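Local structure of extracellular haem-binding protein (Streptomyces reticuli, 3FPW) at residues R86-R95 and P164-P174. The protein binds haem and probably degrades it, and as an oligomeric assembly interacts with its cognate two-component sensor kinase. Residues are numbered along the deposited sequence; the frame is centred on the assembly and turned at random.
Sequences RHVSVAVVDR and PVAGIGVAGAP. With PO4 (phosphate ion), chain D.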
# COMPACT_ATOMS: atom_id res chain seq x y z
N ARG A 86 12.03 -31.01 2.60
CA ARG A 86 11.74 -29.71 1.99
C ARG A 86 11.21 -28.74 3.04
O ARG A 86 10.67 -29.15 4.08
CB ARG A 86 10.75 -29.83 0.82
CG ARG A 86 11.39 -29.83 -0.58
CD ARG A 86 12.38 -30.96 -0.69
NE ARG A 86 13.13 -31.03 -1.95
CZ ARG A 86 12.84 -31.87 -2.93
NH1 ARG A 86 11.76 -32.66 -2.83
NH2 ARG A 86 13.61 -31.93 -4.02
N HIS A 87 11.36 -27.45 2.76
CA HIS A 87 11.00 -26.40 3.71
C HIS A 87 10.03 -25.45 3.03
O HIS A 87 10.44 -24.72 2.14
CB HIS A 87 12.27 -25.65 4.09
CG HIS A 87 13.35 -26.55 4.55
ND1 HIS A 87 13.38 -27.07 5.83
CD2 HIS A 87 14.41 -27.09 3.90
CE1 HIS A 87 14.43 -27.87 5.95
NE2 HIS A 87 15.07 -27.90 4.80
N VAL A 88 8.76 -25.50 3.41
CA VAL A 88 7.73 -24.81 2.62
C VAL A 88 6.84 -23.99 3.51
O VAL A 88 6.80 -24.21 4.73
CB VAL A 88 6.84 -25.79 1.82
CG1 VAL A 88 7.71 -26.65 0.86
CG2 VAL A 88 5.95 -26.68 2.76
N SER A 89 6.15 -23.02 2.92
CA SER A 89 5.02 -22.40 3.57
C SER A 89 3.76 -22.92 2.88
O SER A 89 3.78 -23.26 1.68
CB SER A 89 5.06 -20.86 3.45
OG SER A 89 6.16 -20.29 4.13
N VAL A 90 2.66 -22.94 3.63
CA VAL A 90 1.41 -23.48 3.11
C VAL A 90 0.29 -22.52 3.48
O VAL A 90 0.25 -21.98 4.59
CB VAL A 90 1.11 -24.90 3.69
CG1 VAL A 90 -0.18 -25.46 3.11
CG2 VAL A 90 2.26 -25.85 3.37
N ALA A 91 -0.62 -22.29 2.54
CA ALA A 91 -1.78 -21.46 2.84
C ALA A 91 -3.03 -22.16 2.39
O ALA A 91 -3.04 -22.79 1.32
CB ALA A 91 -1.69 -20.11 2.15
N VAL A 92 -4.13 -21.97 3.14
CA VAL A 92 -5.43 -22.39 2.63
C VAL A 92 -6.30 -21.14 2.53
O VAL A 92 -6.44 -20.40 3.51
CB VAL A 92 -6.10 -23.44 3.55
CG1 VAL A 92 -7.49 -23.84 3.04
CG2 VAL A 92 -5.20 -24.68 3.73
N VAL A 93 -6.83 -20.88 1.34
CA VAL A 93 -7.60 -19.68 1.07
C VAL A 93 -9.03 -20.07 0.63
O VAL A 93 -9.24 -20.94 -0.21
CB VAL A 93 -6.90 -18.81 -0.03
CG1 VAL A 93 -7.78 -17.62 -0.44
CG2 VAL A 93 -5.52 -18.32 0.45
N ASP A 94 -10.02 -19.45 1.25
CA ASP A 94 -11.42 -19.72 0.93
C ASP A 94 -11.77 -19.17 -0.46
O ASP A 94 -11.16 -18.22 -0.96
CB ASP A 94 -12.29 -19.00 1.99
CG ASP A 94 -13.72 -19.52 2.03
OD1 ASP A 94 -14.01 -20.38 2.90
OD2 ASP A 94 -14.54 -19.11 1.17
N ARG A 95 -12.81 -19.74 -1.05
CA ARG A 95 -13.35 -19.24 -2.31
C ARG A 95 -13.77 -17.77 -2.19
O ARG A 95 -13.83 -17.03 -3.18
CB ARG A 95 -14.53 -20.13 -2.72
CG ARG A 95 -15.36 -19.61 -3.87
CD ARG A 95 -14.64 -19.54 -5.21
NE ARG A 95 -15.60 -19.11 -6.24
CZ ARG A 95 -15.32 -19.01 -7.53
NH1 ARG A 95 -14.10 -19.33 -7.95
NH2 ARG A 95 -16.24 -18.60 -8.41
N PRO A 164 -15.89 -24.78 -6.41
CA PRO A 164 -14.67 -24.56 -5.60
C PRO A 164 -14.99 -23.96 -4.24
O PRO A 164 -15.81 -23.02 -4.17
CB PRO A 164 -13.86 -23.55 -6.47
CG PRO A 164 -14.88 -22.89 -7.35
CD PRO A 164 -15.93 -23.96 -7.63
N VAL A 165 -14.39 -24.48 -3.17
CA VAL A 165 -14.59 -23.90 -1.83
C VAL A 165 -13.30 -23.41 -1.18
O VAL A 165 -13.34 -22.56 -0.28
CB VAL A 165 -15.35 -24.85 -0.86
CG1 VAL A 165 -16.79 -25.09 -1.33
CG2 VAL A 165 -14.59 -26.16 -0.72
N ALA A 166 -12.16 -23.93 -1.62
CA ALA A 166 -10.90 -23.50 -1.06
C ALA A 166 -9.77 -23.76 -2.05
O ALA A 166 -9.93 -24.56 -2.99
CB ALA A 166 -10.62 -24.24 0.25
N GLY A 167 -8.66 -23.09 -1.84
CA GLY A 167 -7.42 -23.45 -2.56
C GLY A 167 -6.36 -23.73 -1.52
O GLY A 167 -6.32 -23.08 -0.48
N ILE A 168 -5.47 -24.68 -1.81
CA ILE A 168 -4.31 -24.94 -0.98
C ILE A 168 -3.08 -24.57 -1.80
O ILE A 168 -2.95 -25.02 -2.95
CB ILE A 168 -4.22 -26.42 -0.60
CG1 ILE A 168 -5.47 -26.83 0.18
CG2 ILE A 168 -2.95 -26.66 0.22
CD1 ILE A 168 -5.59 -28.33 0.44
N GLY A 169 -2.23 -23.71 -1.24
CA GLY A 169 -1.04 -23.24 -1.93
C GLY A 169 0.22 -23.55 -1.15
O GLY A 169 0.23 -23.47 0.06
N VAL A 170 1.29 -23.94 -1.85
CA VAL A 170 2.55 -24.31 -1.22
C VAL A 170 3.65 -23.64 -1.97
O VAL A 170 3.60 -23.54 -3.21
CB VAL A 170 2.78 -25.84 -1.28
CG1 VAL A 170 4.17 -26.23 -0.69
CG2 VAL A 170 1.68 -26.52 -0.50
N ALA A 171 4.62 -23.14 -1.24
CA ALA A 171 5.78 -22.53 -1.90
C ALA A 171 7.03 -22.79 -1.09
O ALA A 171 6.94 -23.03 0.11
CB ALA A 171 5.53 -21.01 -2.05
N GLY A 172 8.20 -22.82 -1.74
CA GLY A 172 9.45 -23.01 -1.00
C GLY A 172 10.24 -24.23 -1.43
O GLY A 172 11.41 -24.35 -1.09
N ALA A 173 9.61 -25.14 -2.18
CA ALA A 173 10.33 -26.29 -2.72
C ALA A 173 11.15 -25.86 -3.94
O ALA A 173 10.97 -24.75 -4.47
CB ALA A 173 9.38 -27.43 -3.11
N PRO A 174 12.05 -26.74 -4.40
CA PRO A 174 12.94 -26.35 -5.48
C PRO A 174 12.24 -26.15 -6.82
O PRO A 174 12.84 -25.59 -7.75
CB PRO A 174 13.92 -27.52 -5.57
CG PRO A 174 13.82 -28.24 -4.33
CD PRO A 174 12.47 -27.99 -3.75
P PO4 D . 8.12 -20.72 -4.91
O1 PO4 D . 8.15 -22.13 -4.32
O2 PO4 D . 9.24 -20.66 -5.92
O3 PO4 D . 6.82 -20.61 -5.64
O4 PO4 D . 8.25 -19.54 -3.92
O HOH W 1 12.50 -26.69 0.11
O HOH W 2 -13.40 -22.97 2.45
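Ser89, Ala91 and Val93 pair with Ala171, Gly169 and Gly167 respectively, two backbone hydrogen bonds a pair, the straightest from Gly169 N to Ala91 O (2.8 Å, 171° at the hydrogen). Beyond, Arg95 N reaches Val165 O at 3.0 Å, but from above the carbonyl plane, where the classic beta bulge of Val165 and Ala166 opposite Val158 breaks the rhythm. These are the central strands of the four-stranded antiparallel sheet. Val90, Val92, Ile168 and Val170, branched residues suited to extended chain, face helices 67-83 and 176-187. With CG1 anti to the backbone N (chi1 176°), Val170 CG1 comes within 3.7 Å of Val88 CB. Ala91 and Val93 meet helix 112-126 on the other face. Gly172, whose positive phi a side chain would resist, donates its N-H to O1 of a phosphate, probably from the crystallisation liquor, that Lys119 NZ also bonds. Pro164 CG sits over one guanidinium face of Arg95, whose NH1 bonds Val124 O and NH2 Gly107 O of a neighbouring subunit. Arg86 instead crosses Pro174 (NE to CD 3.6 Å); its NH1 bonds Tyr182 OH, and its side chain lies about 3 Å from a bound iron(III) ion. An alanine replacing Arg86 is likely to strip Pro174 of that crossing chain and Tyr182 OH of its bond.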